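Local coordinates for protein putative methyltransferase (Emericella variicolor, PDB 7DMB) that probably transfers a methyl group from S-adenosylmethionine as a trans-acting methyltransferase of calbistrin biosynthesis, and is seen bound to S-adenosyl-L-homocysteine, at residues 59-71 / 106-118. Numbering follows the deposited sequence.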
loop_
_atom_site.group_PDB
_atom_site.type_symbol
_atom_site.label_atom_id
_atom_site.label_comp_id
_atom_site.label_asym_id
_atom_site.label_seq_id
_atom_site.Cartn_x
_atom_site.Cartn_y
_atom_site.Cartn_z
ATOM N N GLN A 59 11.810 10.647 0.568
ATOM C CA GLN A 59 11.523 9.903 1.799
ATOM C C GLN A 59 11.954 10.674 3.040
ATOM O O GLN A 59 11.298 10.595 4.086
ATOM C CB GLN A 59 12.230 8.546 1.785
ATOM C CG GLN A 59 11.606 7.477 0.891
ATOM C CD GLN A 59 12.181 6.102 1.177
ATOM O OE1 GLN A 59 12.296 5.708 2.324
ATOM N NE2 GLN A 59 12.535 5.368 0.133
ATOM N N GLU A 60 13.086 11.368 2.965
ATOM C CA GLU A 60 13.531 12.206 4.077
ATOM C C GLU A 60 12.735 13.497 4.165
ATOM O O GLU A 60 12.552 14.031 5.264
ATOM C CB GLU A 60 15.020 12.519 3.945
ATOM C CG GLU A 60 15.900 11.307 4.176
ATOM C CD GLU A 60 17.232 11.402 3.475
ATOM O OE1 GLU A 60 17.601 12.513 3.042
ATOM O OE2 GLU A 60 17.906 10.356 3.356
ATOM N N MET A 61 12.261 14.013 3.027
ATOM C CA MET A 61 11.323 15.130 3.072
ATOM C C MET A 61 10.036 14.717 3.776
ATOM O O MET A 61 9.503 15.466 4.604
ATOM C CB MET A 61 11.030 15.616 1.656
ATOM C CG MET A 61 10.346 16.962 1.586
ATOM S SD MET A 61 9.502 17.205 0.015
ATOM C CE MET A 61 10.904 17.138 -1.096
ATOM N N ILE A 62 9.534 13.514 3.455
ATOM C CA ILE A 62 8.324 12.982 4.081
ATOM C C ILE A 62 8.544 12.792 5.576
ATOM O O ILE A 62 7.741 13.231 6.407
ATOM C CB ILE A 62 7.918 11.657 3.407
ATOM C CG1 ILE A 62 7.285 11.915 2.043
ATOM C CG2 ILE A 62 6.972 10.839 4.296
ATOM C CD1 ILE A 62 7.116 10.673 1.234
ATOM N N ALA A 63 9.627 12.109 5.935
ATOM C CA ALA A 63 9.882 11.836 7.337
ATOM C C ALA A 63 9.960 13.136 8.119
ATOM O O ALA A 63 9.340 13.279 9.180
ATOM C CB ALA A 63 11.172 11.028 7.478
ATOM N N ARG A 64 10.711 14.105 7.580
ATOM C CA ARG A 64 10.831 15.423 8.189
ATOM C C ARG A 64 9.466 16.037 8.454
ATOM O O ARG A 64 9.230 16.612 9.528
ATOM C CB ARG A 64 11.653 16.337 7.277
ATOM C CG ARG A 64 11.762 17.771 7.769
ATOM C CD ARG A 64 12.483 18.648 6.752
ATOM N NE ARG A 64 12.609 20.027 7.209
ATOM C CZ ARG A 64 13.546 20.454 8.052
ATOM N NH1 ARG A 64 14.448 19.612 8.542
ATOM N NH2 ARG A 64 13.580 21.732 8.407
ATOM N N MET A 65 8.547 15.894 7.497
ATOM C CA MET A 65 7.248 16.541 7.613
ATOM C C MET A 65 6.385 15.873 8.670
ATOM O O MET A 65 5.789 16.558 9.512
ATOM C CB MET A 65 6.513 16.527 6.281
ATOM C CG MET A 65 5.143 17.160 6.405
ATOM S SD MET A 65 5.289 18.958 6.540
ATOM C CE MET A 65 3.594 19.464 6.771
ATOM N N TRP A 66 6.260 14.536 8.617
ATOM C CA TRP A 66 5.385 13.900 9.594
ATOM C C TRP A 66 5.983 13.977 10.987
ATOM O O TRP A 66 5.235 14.005 11.963
ATOM C CB TRP A 66 5.026 12.457 9.191
ATOM C CG TRP A 66 6.001 11.354 9.568
ATOM C CD1 TRP A 66 6.844 10.683 8.714
ATOM C CD2 TRP A 66 6.195 10.762 10.863
ATOM N NE1 TRP A 66 7.558 9.733 9.401
ATOM C CE2 TRP A 66 7.183 9.762 10.723
ATOM C CE3 TRP A 66 5.641 10.987 12.131
ATOM C CZ2 TRP A 66 7.628 8.992 11.799
ATOM C CZ3 TRP A 66 6.095 10.213 13.208
ATOM C CH2 TRP A 66 7.074 9.234 13.030
ATOM N N VAL A 67 7.312 14.060 11.106
ATOM C CA VAL A 67 7.909 14.282 12.424
ATOM C C VAL A 67 7.536 15.669 12.954
ATOM O O VAL A 67 7.229 15.838 14.141
ATOM C CB VAL A 67 9.441 14.096 12.374
ATOM C CG1 VAL A 67 10.099 14.683 13.643
ATOM C CG2 VAL A 67 9.809 12.615 12.211
ATOM N N LEU A 68 7.572 16.681 12.088
ATOM C CA LEU A 68 7.171 18.026 12.496
ATOM C C LEU A 68 5.712 18.062 12.948
ATOM O O LEU A 68 5.396 18.605 14.017
ATOM C CB LEU A 68 7.407 19.007 11.348
ATOM C CG LEU A 68 8.838 19.480 11.090
ATOM C CD1 LEU A 68 8.966 20.001 9.636
ATOM C CD2 LEU A 68 9.217 20.580 12.083
ATOM N N CYS A 69 4.798 17.520 12.131
ATOM C CA CYS A 69 3.400 17.431 12.558
ATOM C C CYS A 69 3.248 16.660 13.866
ATOM O O CYS A 69 2.434 17.041 14.715
ATOM C CB CYS A 69 2.519 16.768 11.486
ATOM S SG CYS A 69 2.746 17.372 9.762
ATOM N N ALA A 70 3.973 15.539 14.016
ATOM C CA ALA A 70 3.824 14.717 15.212
ATOM C C ALA A 70 4.253 15.487 16.457
ATOM O O ALA A 70 3.589 15.416 17.493
ATOM C CB ALA A 70 4.621 13.418 15.078
ATOM N N ILE A 71 5.355 16.237 16.364
ATOM C CA ILE A 71 5.775 17.123 17.455
ATOM C C ILE A 71 4.687 18.145 17.753
ATOM O O ILE A 71 4.323 18.380 18.912
ATOM C CB ILE A 71 7.097 17.824 17.094
ATOM C CG1 ILE A 71 8.244 16.811 16.945
ATOM C CG2 ILE A 71 7.427 18.918 18.137
ATOM C CD1 ILE A 71 9.482 17.381 16.206
ATOM N N TYR A 106 17.506 9.567 14.748
ATOM C CA TYR A 106 16.162 9.160 14.355
ATOM C C TYR A 106 16.171 8.795 12.873
ATOM O O TYR A 106 16.769 9.522 12.065
ATOM C CB TYR A 106 15.121 10.244 14.622
ATOM C CG TYR A 106 13.737 9.669 14.498
ATOM C CD1 TYR A 106 13.189 8.917 15.536
ATOM C CD2 TYR A 106 12.989 9.822 13.322
ATOM C CE1 TYR A 106 11.927 8.352 15.429
ATOM C CE2 TYR A 106 11.715 9.258 13.207
ATOM C CZ TYR A 106 11.196 8.521 14.264
ATOM O OH TYR A 106 9.949 7.954 14.172
ATOM N N PRO A 107 15.566 7.672 12.482
ATOM C CA PRO A 107 15.708 7.204 11.097
ATOM C C PRO A 107 15.220 8.242 10.103
ATOM O O PRO A 107 14.096 8.744 10.204
ATOM C CB PRO A 107 14.850 5.935 11.065
ATOM C CG PRO A 107 14.905 5.431 12.435
ATOM C CD PRO A 107 14.920 6.652 13.328
ATOM N N GLN A 108 16.104 8.589 9.164
ATOM C CA GLN A 108 15.823 9.514 8.072
ATOM C C GLN A 108 15.575 10.938 8.559
ATOM O O GLN A 108 15.284 11.817 7.743
ATOM C CB GLN A 108 14.633 9.018 7.218
ATOM C CG GLN A 108 15.048 8.032 6.106
ATOM C CD GLN A 108 13.876 7.412 5.350
ATOM O OE1 GLN A 108 12.836 7.109 5.935
ATOM N NE2 GLN A 108 14.047 7.216 4.041
ATOM N N VAL A 109 15.673 11.195 9.866
ATOM C CA VAL A 109 15.591 12.570 10.364
ATOM C C VAL A 109 16.672 12.803 11.416
ATOM O O VAL A 109 16.343 12.965 12.601
ATOM C CB VAL A 109 14.210 12.892 10.958
ATOM C CG1 VAL A 109 13.987 14.388 10.966
ATOM C CG2 VAL A 109 13.095 12.167 10.219
ATOM N N PRO A 110 17.956 12.832 11.035
ATOM C CA PRO A 110 19.027 12.937 12.042
ATOM C C PRO A 110 19.011 14.239 12.816
ATOM O O PRO A 110 19.611 14.312 13.894
ATOM C CB PRO A 110 20.308 12.805 11.204
ATOM C CG PRO A 110 19.889 13.263 9.822
ATOM C CD PRO A 110 18.497 12.716 9.669
ATOM N N ASP A 111 18.336 15.266 12.306
ATOM C CA ASP A 111 18.164 16.529 13.008
ATOM C C ASP A 111 16.801 16.636 13.684
ATOM O O ASP A 111 16.319 17.756 13.914
ATOM C CB ASP A 111 18.372 17.697 12.044
ATOM C CG ASP A 111 17.349 17.711 10.907
ATOM O OD1 ASP A 111 16.784 16.636 10.564
ATOM O OD2 ASP A 111 17.113 18.805 10.356
ATOM N N SER A 112 16.173 15.493 14.011
ATOM C CA SER A 112 14.878 15.514 14.701
ATOM C C SER A 112 14.934 16.348 15.980
ATOM O O SER A 112 13.970 17.051 16.308
ATOM C CB SER A 112 14.397 14.092 15.014
ATOM O OG SER A 112 15.196 13.441 15.998
ATOM N N GLY A 113 16.058 16.296 16.705
ATOM C CA GLY A 113 16.213 17.135 17.889
ATOM C C GLY A 113 16.072 18.621 17.593
ATOM O O GLY A 113 15.400 19.345 18.328
ATOM N N ASP A 114 16.679 19.094 16.497
ATOM C CA ASP A 114 16.489 20.495 16.111
ATOM C C ASP A 114 15.026 20.821 15.818
ATOM O O ASP A 114 14.601 21.965 16.018
ATOM C CB ASP A 114 17.341 20.853 14.895
ATOM C CG ASP A 114 18.812 20.621 15.131
ATOM O OD1 ASP A 114 19.258 20.745 16.291
ATOM O OD2 ASP A 114 19.530 20.334 14.148
ATOM N N LEU A 115 14.237 19.848 15.339
ATOM C CA LEU A 115 12.829 20.140 15.074
ATOM C C LEU A 115 12.058 20.305 16.379
ATOM O O LEU A 115 11.150 21.146 16.471
ATOM C CB LEU A 115 12.202 19.044 14.202
ATOM C CG LEU A 115 12.913 18.804 12.858
ATOM C CD1 LEU A 115 12.134 17.851 11.937
ATOM C CD2 LEU A 115 13.204 20.139 12.168
ATOM N N VAL A 116 12.399 19.504 17.394
ATOM C CA VAL A 116 11.799 19.665 18.717
ATOM C C VAL A 116 12.202 21.011 19.305
ATOM O O VAL A 116 11.408 21.663 19.998
ATOM C CB VAL A 116 12.204 18.490 19.639
ATOM C CG1 VAL A 116 11.794 18.766 21.073
ATOM C CG2 VAL A 116 11.601 17.164 19.146
ATOM N N ALA A 117 13.418 21.475 18.987
ATOM C CA ALA A 117 13.934 22.718 19.544
ATOM C C ALA A 117 13.321 23.964 18.904
ATOM O O ALA A 117 13.460 25.053 19.464
ATOM C CB ALA A 117 15.456 22.747 19.409
ATOM N N LEU A 118 12.679 23.853 17.739
ATOM C CA LEU A 118 11.976 25.006 17.185
ATOM C C LEU A 118 10.821 25.405 18.104
ATOM O O LEU A 118 10.252 24.573 18.813
ATOM C CB LEU A 118 11.429 24.689 15.783
ATOM C CG LEU A 118 12.363 24.314 14.625
ATOM C CD1 LEU A 118 11.578 23.793 13.389
ATOM C CD2 LEU A 118 13.215 25.494 14.230
HETATM O O HOH W 1 10.250 7.984 4.683
HETATM O O HOH W 2 14.665 14.153 7.160
HETATM O O HOH W 3 15.075 16.722 8.424
#
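Gln108 lies across the Gln59-Ala63 part of helix 56-79, its chain extended beyond CG. CB touches Ala63 CB and Glu60 CG, CG rests on Glu60 CG at 3.9 Å, and CD lies near Gln59 OE1 and CB. OE1 takes a hydrogen bond from a water that also donates to Gln59 O, while NE2 touches Gln59 CB and donates to Gln59 OE1 (2.9 Å, N-H...O 164°). The amide planes are nearly perpendicular: the N-H points almost in the Gln108 amide plane but meets OE1 from above the Gln59 carbonyl plane. Gln59 NE2 is held by Ser55 OG and Phe372 O. Val109 CG2 presses on Ala63 CB at 3.5 Å and on Val67 CG2, and Tyr106 OH, hydrogen-bonded to Glu97 OE2, meets the Trp66 ring edge, 3.3 Å from CH2. Leu115 is a knob in a hole formed by Arg64, Val67, Leu68 and Ile71; its CD1 meets Leu68 CG at 3.8 Å and its CD2 lies over one guanidinium face of Arg64. With CG anti to the backbone N (chi1 176°), extended Arg64 carries NH1 to Asp111 OD2, a long salt bridge at 3.3 Å whose hydrogen bond is weak; a water joins NH1 to OD1. Ile71 CD1 closes the far end against Val116 CG2. Helix 112-117 crosses segment 59-71 at -37°, following two beta turns. Helix 85-101 touches both segments, and helix 140-157 packs on Ile62, Met65 and Cys69. This helical packing stands apart from the seven-stranded mixed sheet, the usual core of class I methyltransferases, and from the annotated cofactor-site residues.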